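Local coordinates for protein exoenzyme S (Pseudomonas aeruginosa, PDB 6GN8) that probably transfers ADP-ribose from NAD to host proteins through this C-terminal domain, the whole toxin probably also activating GTPases, at residues S151-G163 against K171-V183. The protein carries 2 engineered substitutions. Residues are numbered along the deposited sequence; the frame is centred on the assembly and turned at random.
Sequences STVFGRSGIDVSG and KAILYNKETDMRV. Engineered in segment 171-183: A172 (natural residue Glu).
With CG of Y175 turned away from its own carbonyl carbon (chi1 -74°) and the ring rotated to chi2 -86°, the phenol reaches across the bend at 155-158, while V153 sends CG1 opposite its backbone N (chi1 -175°) toward the same ring. G158 CA lies over one face in a CH-pi contact, 3.9 Å from the Y175 ring centroid. The methyl of M181 covers the opposite face near the rim, and V153 CG1 meets M181 CE at 3.8 Å, the two side chains crossing almost perpendicularly. At the far end of the ring, Y175 OH sits 3.2 Å from G155 CA. One water accepts from G158 N and also bonds Y175 OH; another joins this hydroxyl weakly to V153 O.

Beyond the bend the chains pair as an antiparallel hairpin. I159 and L174 exchange both backbone hydrogen bonds, I159 N to L174 O at 2.8 Å and L174 N to I159 O at 2.9 Å; V161 N continues the pattern to A172 O. V161 splits its methyls, CG1 packing on L174 CD1 at 3.7 Å and CG2 on CB of A172, an engineered replacement of a glutamate, probably one of the pair in the family's ExE motif. Within 151-163, S162 OG donates to D160 OD1 at 2.8 Å, on the syn side of the carboxylate.

I159 packs against helix 83-99, whereas V161 and L174 face helix 54-77. I173 O accepts from T135 OG1 of strand 133-136, across strand 172-175 from strand 159-160. The Y175 ring bridges the two sheets of the ADP-ribosyltransferase domain, resting on V106 of strand 106-112, V153 of strand 149-155 and M181 of strand 180-188.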
ATOM      1  N   SER C 151      -5.445 -15.432 -25.041  1.00 43.33           N
ATOM      2  CA  SER C 151      -4.887 -15.361 -23.683  1.00 42.23           C
ATOM      3  C   SER C 151      -3.377 -15.176 -23.667  1.00 44.01           C
ATOM      4  O   SER C 151      -2.666 -15.712 -24.508  1.00 42.84           O
ATOM      5  CB  SER C 151      -5.218 -16.623 -22.891  1.00 45.93           C
ATOM      6  OG  SER C 151      -6.599 -16.937 -22.888  1.00 52.89           O
ATOM      7  N   THR C 152      -2.898 -14.434 -22.674  1.00 39.63           N
ATOM      8  CA  THR C 152      -1.486 -14.252 -22.369  1.00 39.60           C
ATOM      9  C   THR C 152      -1.351 -14.894 -20.996  1.00 43.14           C
ATOM     10  O   THR C 152      -2.093 -14.551 -20.064  1.00 42.05           O
ATOM     11  CB  THR C 152      -1.052 -12.780 -22.483  1.00 42.39           C
ATOM     12  OG1 THR C 152      -1.387 -12.306 -23.777  1.00 37.94           O
ATOM     13  CG2 THR C 152       0.419 -12.581 -22.244  1.00 36.24           C
ATOM     14  N   VAL C 153      -0.450 -15.882 -20.896  1.00 39.13           N
ATOM     15  CA  VAL C 153      -0.276 -16.718 -19.722  1.00 38.32           C
ATOM     16  C   VAL C 153       1.099 -16.480 -19.125  1.00 44.27           C
ATOM     17  O   VAL C 153       2.109 -16.430 -19.839  1.00 44.39           O
ATOM     18  CB  VAL C 153      -0.492 -18.233 -20.121  1.00 41.57           C
ATOM     19  CG1 VAL C 153      -0.452 -19.172 -18.915  1.00 41.92           C
ATOM     20  CG2 VAL C 153      -1.781 -18.446 -20.924  1.00 39.64           C
ATOM     21  N   PHE C 154       1.136 -16.389 -17.792  1.00 42.58           N
ATOM     22  CA  PHE C 154       2.377 -16.266 -17.005  1.00 42.58           C
ATOM     23  C   PHE C 154       2.444 -17.419 -16.023  1.00 48.86           C
ATOM     24  O   PHE C 154       1.506 -17.615 -15.244  1.00 48.47           O
ATOM     25  CB  PHE C 154       2.456 -14.906 -16.271  1.00 42.48           C
ATOM     26  CG  PHE C 154       2.618 -13.756 -17.225  1.00 39.79           C
ATOM     27  CD1 PHE C 154       3.880 -13.379 -17.675  1.00 41.78           C
ATOM     28  CD2 PHE C 154       1.503 -13.095 -17.737  1.00 37.73           C
ATOM     29  CE1 PHE C 154       4.030 -12.310 -18.569  1.00 41.49           C
ATOM     30  CE2 PHE C 154       1.646 -12.048 -18.644  1.00 39.12           C
ATOM     31  CZ  PHE C 154       2.910 -11.660 -19.057  1.00 38.21           C
ATOM     32  N   GLY C 155       3.521 -18.194 -16.092  1.00 47.40           N
ATOM     33  CA  GLY C 155       3.699 -19.333 -15.198  1.00 49.06           C
ATOM     34  C   GLY C 155       5.125 -19.813 -15.020  1.00 54.70           C
ATOM     35  O   GLY C 155       6.054 -19.289 -15.643  1.00 54.26           O
ATOM     36  N   ARG C 156       5.302 -20.823 -14.161  1.00 52.95           N
ATOM     37  CA  ARG C 156       6.604 -21.435 -13.925  1.00 54.91           C
ATOM     38  C   ARG C 156       6.577 -22.973 -14.089  1.00 58.53           C
ATOM     39  O   ARG C 156       7.636 -23.561 -14.316  1.00 58.64           O
ATOM     40  CB  ARG C 156       7.107 -21.074 -12.524  1.00 56.84           C
ATOM     41  CG  ARG C 156       7.872 -19.767 -12.476  1.00 72.92           C
ATOM     42  CD  ARG C 156       8.425 -19.512 -11.084  1.00 92.81           C
ATOM     43  NE  ARG C 156       8.635 -18.085 -10.840  1.00109.53           N
ATOM     44  CZ  ARG C 156       9.814 -17.528 -10.584  1.00126.10           C
ATOM     45  NH1 ARG C 156       9.908 -16.218 -10.391  1.00110.32           N
ATOM     46  NH2 ARG C 156      10.908 -18.277 -10.515  1.00116.31           N
ATOM     47  N   SER C 157       5.386 -23.618 -13.984  1.00 53.75           N
ATOM     48  CA  SER C 157       5.259 -25.097 -13.959  1.00 53.81           C
ATOM     49  C   SER C 157       5.001 -25.771 -15.323  1.00 57.65           C
ATOM     50  O   SER C 157       4.704 -26.972 -15.364  1.00 58.95           O
ATOM     51  CB  SER C 157       4.163 -25.512 -12.985  1.00 55.00           C
ATOM     52  OG  SER C 157       4.478 -24.956 -11.719  1.00 65.62           O
ATOM     53  N   GLY C 158       5.153 -25.014 -16.403  1.00 51.41           N
ATOM     54  CA  GLY C 158       4.933 -25.511 -17.750  1.00 50.02           C
ATOM     55  C   GLY C 158       6.074 -26.365 -18.260  1.00 53.31           C
ATOM     56  O   GLY C 158       7.219 -26.136 -17.883  1.00 55.67           O
ATOM     57  N   ILE C 159       5.773 -27.354 -19.118  1.00 46.03           N
ATOM     58  CA  ILE C 159       6.787 -28.215 -19.732  1.00 44.78           C
ATOM     59  C   ILE C 159       6.954 -27.785 -21.192  1.00 47.69           C
ATOM     60  O   ILE C 159       5.980 -27.700 -21.949  1.00 44.67           O
ATOM     61  CB  ILE C 159       6.472 -29.741 -19.578  1.00 46.76           C
ATOM     62  CG1 ILE C 159       6.560 -30.162 -18.077  1.00 47.10           C
ATOM     63  CG2 ILE C 159       7.401 -30.625 -20.480  1.00 44.65           C
ATOM     64  CD1 ILE C 159       6.051 -31.493 -17.803  1.00 51.34           C
ATOM     65  N   ASP C 160       8.195 -27.464 -21.560  1.00 46.72           N
ATOM     66  CA  ASP C 160       8.539 -27.092 -22.918  1.00 47.05           C
ATOM     67  C   ASP C 160       8.696 -28.377 -23.710  1.00 50.80           C
ATOM     68  O   ASP C 160       9.521 -29.225 -23.363  1.00 52.58           O
ATOM     69  CB  ASP C 160       9.803 -26.222 -22.937  1.00 50.99           C
ATOM     70  CG  ASP C 160      10.390 -25.999 -24.316  1.00 72.10           C
ATOM     71  OD1 ASP C 160       9.628 -25.641 -25.237  1.00 72.75           O
ATOM     72  OD2 ASP C 160      11.615 -26.179 -24.472  1.00 86.85           O
ATOM     73  N   VAL C 161       7.837 -28.565 -24.708  1.00 45.99           N
ATOM     74  CA  VAL C 161       7.799 -29.778 -25.545  1.00 44.93           C
ATOM     75  C   VAL C 161       8.294 -29.507 -26.979  1.00 50.09           C
ATOM     76  O   VAL C 161       8.169 -30.376 -27.838  1.00 51.39           O
ATOM     77  CB  VAL C 161       6.371 -30.402 -25.552  1.00 46.70           C
ATOM     78  CG1 VAL C 161       5.983 -30.914 -24.172  1.00 46.17           C
ATOM     79  CG2 VAL C 161       5.324 -29.428 -26.074  1.00 45.49           C
ATOM     80  N   SER C 162       8.907 -28.330 -27.221  1.00 47.01           N
ATOM     81  CA  SER C 162       9.333 -27.891 -28.545  1.00 46.16           C
ATOM     82  C   SER C 162      10.402 -28.785 -29.161  1.00 49.10           C
ATOM     83  O   SER C 162      10.467 -28.881 -30.387  1.00 50.43           O
ATOM     84  CB  SER C 162       9.768 -26.429 -28.539  1.00 50.13           C
ATOM     85  OG  SER C 162      10.864 -26.180 -27.680  1.00 60.50           O
ATOM     86  N   GLY C 163      11.154 -29.495 -28.338  1.00 45.70           N
ATOM     87  CA  GLY C 163      12.162 -30.448 -28.804  1.00 44.62           C
ATOM     88  C   GLY C 163      11.587 -31.827 -29.070  1.00 48.89           C
ATOM     89  O   GLY C 163      12.256 -32.671 -29.679  1.00 52.46           O
ATOM     90  N   LYS C 171       6.469 -23.967 -30.626  1.00 45.99           N
ATOM     91  CA  LYS C 171       7.285 -23.921 -29.401  1.00 47.12           C
ATOM     92  C   LYS C 171       6.337 -23.963 -28.183  1.00 50.34           C
ATOM     93  O   LYS C 171       6.182 -22.980 -27.448  1.00 50.66           O
ATOM     94  CB  LYS C 171       8.221 -22.683 -29.393  1.00 50.38           C
ATOM     95  CG  LYS C 171       9.175 -22.572 -30.605  1.00 52.63           C
ATOM     96  CD  LYS C 171       9.933 -21.223 -30.628  1.00 61.64           C
ATOM     97  CE  LYS C 171       9.043 -20.030 -30.938  1.00 66.21           C
ATOM     98  NZ  LYS C 171       9.793 -18.752 -30.982  1.00 77.65           N
ATOM     99  N   ALA C 172       5.635 -25.094 -28.040  1.00 45.17           N
ATOM    100  CA  ALA C 172       4.598 -25.242 -27.022  1.00 43.42           C
ATOM    101  C   ALA C 172       5.127 -25.411 -25.614  1.00 46.95           C
ATOM    102  O   ALA C 172       6.121 -26.098 -25.357  1.00 47.75           O
ATOM    103  CB  ALA C 172       3.684 -26.410 -27.363  1.00 43.10           C
ATOM    104  N   ILE C 173       4.431 -24.773 -24.703  1.00 43.46           N
ATOM    105  CA  ILE C 173       4.653 -24.913 -23.280  1.00 44.88           C
ATOM    106  C   ILE C 173       3.326 -25.408 -22.725  1.00 48.32           C
ATOM    107  O   ILE C 173       2.296 -24.761 -22.918  1.00 46.63           O
ATOM    108  CB  ILE C 173       5.234 -23.666 -22.575  1.00 48.33           C
ATOM    109  CG1 ILE C 173       6.698 -23.456 -23.053  1.00 50.03           C
ATOM    110  CG2 ILE C 173       5.173 -23.842 -21.032  1.00 49.27           C
ATOM    111  CD1 ILE C 173       7.449 -22.264 -22.514  1.00 61.42           C
ATOM    112  N   LEU C 174       3.343 -26.635 -22.177  1.00 45.12           N
ATOM    113  CA  LEU C 174       2.152 -27.272 -21.625  1.00 43.95           C
ATOM    114  C   LEU C 174       2.039 -27.098 -20.118  1.00 48.72           C
ATOM    115  O   LEU C 174       3.000 -27.325 -19.388  1.00 49.60           O
ATOM    116  CB  LEU C 174       2.114 -28.774 -21.957  1.00 43.27           C
ATOM    117  CG  LEU C 174       2.437 -29.197 -23.379  1.00 46.03           C
ATOM    118  CD1 LEU C 174       2.370 -30.702 -23.499  1.00 45.92           C
ATOM    119  CD2 LEU C 174       1.528 -28.506 -24.422  1.00 43.25           C
ATOM    120  N   TYR C 175       0.845 -26.724 -19.659  1.00 44.72           N
ATOM    121  CA  TYR C 175       0.513 -26.643 -18.224  1.00 43.65           C
ATOM    122  C   TYR C 175      -0.336 -27.870 -17.906  1.00 45.96           C
ATOM    123  O   TYR C 175      -1.088 -28.343 -18.768  1.00 43.53           O
ATOM    124  CB  TYR C 175      -0.181 -25.310 -17.841  1.00 42.76           C
ATOM    125  CG  TYR C 175       0.811 -24.165 -17.818  1.00 43.01           C
ATOM    126  CD1 TYR C 175       1.560 -23.890 -16.676  1.00 46.02           C
ATOM    127  CD2 TYR C 175       1.061 -23.407 -18.966  1.00 41.88           C
ATOM    128  CE1 TYR C 175       2.527 -22.883 -16.669  1.00 47.04           C
ATOM    129  CE2 TYR C 175       2.013 -22.388 -18.963  1.00 42.95           C
ATOM    130  CZ  TYR C 175       2.747 -22.134 -17.813  1.00 49.81           C
ATOM    131  OH  TYR C 175       3.734 -21.193 -17.806  1.00 47.64           O
ATOM    132  N   ASN C 176      -0.154 -28.408 -16.694  1.00 43.27           N
ATOM    133  CA  ASN C 176      -0.794 -29.606 -16.159  1.00 44.55           C
ATOM    134  C   ASN C 176      -2.329 -29.512 -16.181  1.00 49.50           C
ATOM    135  O   ASN C 176      -2.884 -28.418 -16.097  1.00 48.14           O
ATOM    136  CB  ASN C 176      -0.301 -29.822 -14.713  1.00 44.94           C
ATOM    137  CG  ASN C 176      -0.205 -31.253 -14.251  1.00 57.25           C
ATOM    138  OD1 ASN C 176       0.393 -31.536 -13.226  1.00 55.91           O
ATOM    139  ND2 ASN C 176      -0.754 -32.187 -14.986  1.00 48.47           N
ATOM    140  N   LYS C 177      -3.016 -30.654 -16.296  1.00 47.71           N
ATOM    141  CA  LYS C 177      -4.476 -30.630 -16.282  1.00 47.97           C
ATOM    142  C   LYS C 177      -4.916 -30.160 -14.882  1.00 54.05           C
ATOM    143  O   LYS C 177      -4.241 -30.481 -13.907  1.00 54.71           O
ATOM    144  CB  LYS C 177      -5.069 -32.003 -16.674  1.00 49.43           C
ATOM    145  CG  LYS C 177      -4.770 -33.120 -15.710  1.00 46.84           C
ATOM    146  CD  LYS C 177      -5.584 -34.365 -16.003  1.00 56.06           C
ATOM    147  CE  LYS C 177      -5.365 -35.455 -14.964  1.00 52.83           C
ATOM    148  NZ  LYS C 177      -4.016 -36.087 -15.067  1.00 58.72           N
ATOM    149  N   GLU C 178      -5.977 -29.340 -14.800  1.00 51.02           N
ATOM    150  CA  GLU C 178      -6.525 -28.784 -13.544  1.00 52.44           C
ATOM    151  C   GLU C 178      -5.561 -27.771 -12.870  1.00 59.07           C
ATOM    152  O   GLU C 178      -5.624 -27.573 -11.649  1.00 61.47           O
ATOM    153  CB  GLU C 178      -6.943 -29.897 -12.557  1.00 55.27           C
ATOM    154  CG  GLU C 178      -8.115 -30.730 -13.060  1.00 63.34           C
ATOM    155  CD  GLU C 178      -8.515 -31.890 -12.171  1.00 85.39           C
ATOM    156  OE1 GLU C 178      -8.553 -33.033 -12.680  1.00 76.46           O
ATOM    157  OE2 GLU C 178      -8.786 -31.664 -10.969  1.00 87.55           O
ATOM    158  N   THR C 179      -4.702 -27.104 -13.664  1.00 54.86           N
ATOM    159  CA  THR C 179      -3.799 -26.084 -13.137  1.00 54.75           C
ATOM    160  C   THR C 179      -4.609 -24.826 -12.901  1.00 58.36           C
ATOM    161  O   THR C 179      -5.183 -24.250 -13.835  1.00 57.05           O
ATOM    162  CB  THR C 179      -2.575 -25.828 -14.037  1.00 58.68           C
ATOM    163  OG1 THR C 179      -1.772 -27.002 -14.040  1.00 62.16           O
ATOM    164  CG2 THR C 179      -1.719 -24.635 -13.546  1.00 52.10           C
ATOM    165  N   ASP C 180      -4.663 -24.436 -11.630  1.00 54.49           N
ATOM    166  CA  ASP C 180      -5.346 -23.262 -11.140  1.00 51.94           C
ATOM    167  C   ASP C 180      -4.661 -22.026 -11.684  1.00 50.79           C
ATOM    168  O   ASP C 180      -3.455 -21.813 -11.502  1.00 46.99           O
ATOM    169  CB  ASP C 180      -5.373 -23.259  -9.593  1.00 55.10           C
ATOM    170  CG  ASP C 180      -6.437 -24.118  -8.936  1.00 65.34           C
ATOM    171  OD1 ASP C 180      -7.500 -24.335  -9.561  1.00 65.17           O
ATOM    172  OD2 ASP C 180      -6.225 -24.539  -7.780  1.00 76.01           O
ATOM    173  N   MET C 181      -5.452 -21.239 -12.390  1.00 48.53           N
ATOM    174  CA  MET C 181      -5.077 -19.974 -13.011  1.00 48.15           C
ATOM    175  C   MET C 181      -5.968 -18.822 -12.482  1.00 53.30           C
ATOM    176  O   MET C 181      -7.194 -18.982 -12.353  1.00 53.92           O
ATOM    177  CB  MET C 181      -5.214 -20.072 -14.536  1.00 49.35           C
ATOM    178  CG  MET C 181      -4.276 -21.083 -15.186  1.00 53.57           C
ATOM    179  SD  MET C 181      -2.611 -20.417 -15.378  1.00 58.36           S
ATOM    180  CE  MET C 181      -1.918 -21.653 -16.454  1.00 54.95           C
ATOM    181  N   ARG C 182      -5.339 -17.691 -12.153  1.00 47.99           N
ATOM    182  CA  ARG C 182      -5.997 -16.450 -11.783  1.00 46.75           C
ATOM    183  C   ARG C 182      -6.210 -15.604 -13.011  1.00 48.58           C
ATOM    184  O   ARG C 182      -5.274 -15.387 -13.796  1.00 45.34           O
ATOM    185  CB  ARG C 182      -5.178 -15.656 -10.777  1.00 47.63           C
ATOM    186  CG  ARG C 182      -6.001 -14.531 -10.117  1.00 54.05           C
ATOM    187  CD  ARG C 182      -5.234 -13.839  -9.006  1.00 54.19           C
ATOM    188  NE  ARG C 182      -4.660 -14.797  -8.058  1.00 66.85           N
ATOM    189  CZ  ARG C 182      -5.287 -15.274  -6.987  1.00 85.19           C
ATOM    190  NH1 ARG C 182      -4.684 -16.154  -6.197  1.00 71.34           N
ATOM    191  NH2 ARG C 182      -6.528 -14.887  -6.705  1.00 69.54           N
ATOM    192  N   VAL C 183      -7.445 -15.118 -13.181  1.00 45.65           N
ATOM    193  CA  VAL C 183      -7.767 -14.232 -14.277  1.00 42.85           C
ATOM    194  C   VAL C 183      -7.330 -12.815 -13.853  1.00 48.68           C
ATOM    195  O   VAL C 183      -8.001 -12.202 -13.046  1.00 48.92           O
ATOM    196  CB  VAL C 183      -9.263 -14.307 -14.659  1.00 45.15           C
ATOM    197  CG1 VAL C 183      -9.592 -13.320 -15.794  1.00 43.34           C
ATOM    198  CG2 VAL C 183      -9.637 -15.726 -15.055  1.00 45.13           C
TER
HETATM  199  O   HOH W   1       3.257 -19.292 -19.577  1.00 40.82           O
HETATM  200  O   HOH W   2       1.973 -27.156 -15.155  1.00 46.04           O
HETATM  201  O   HOH W   3       6.066 -22.363 -17.062  1.00 41.94           O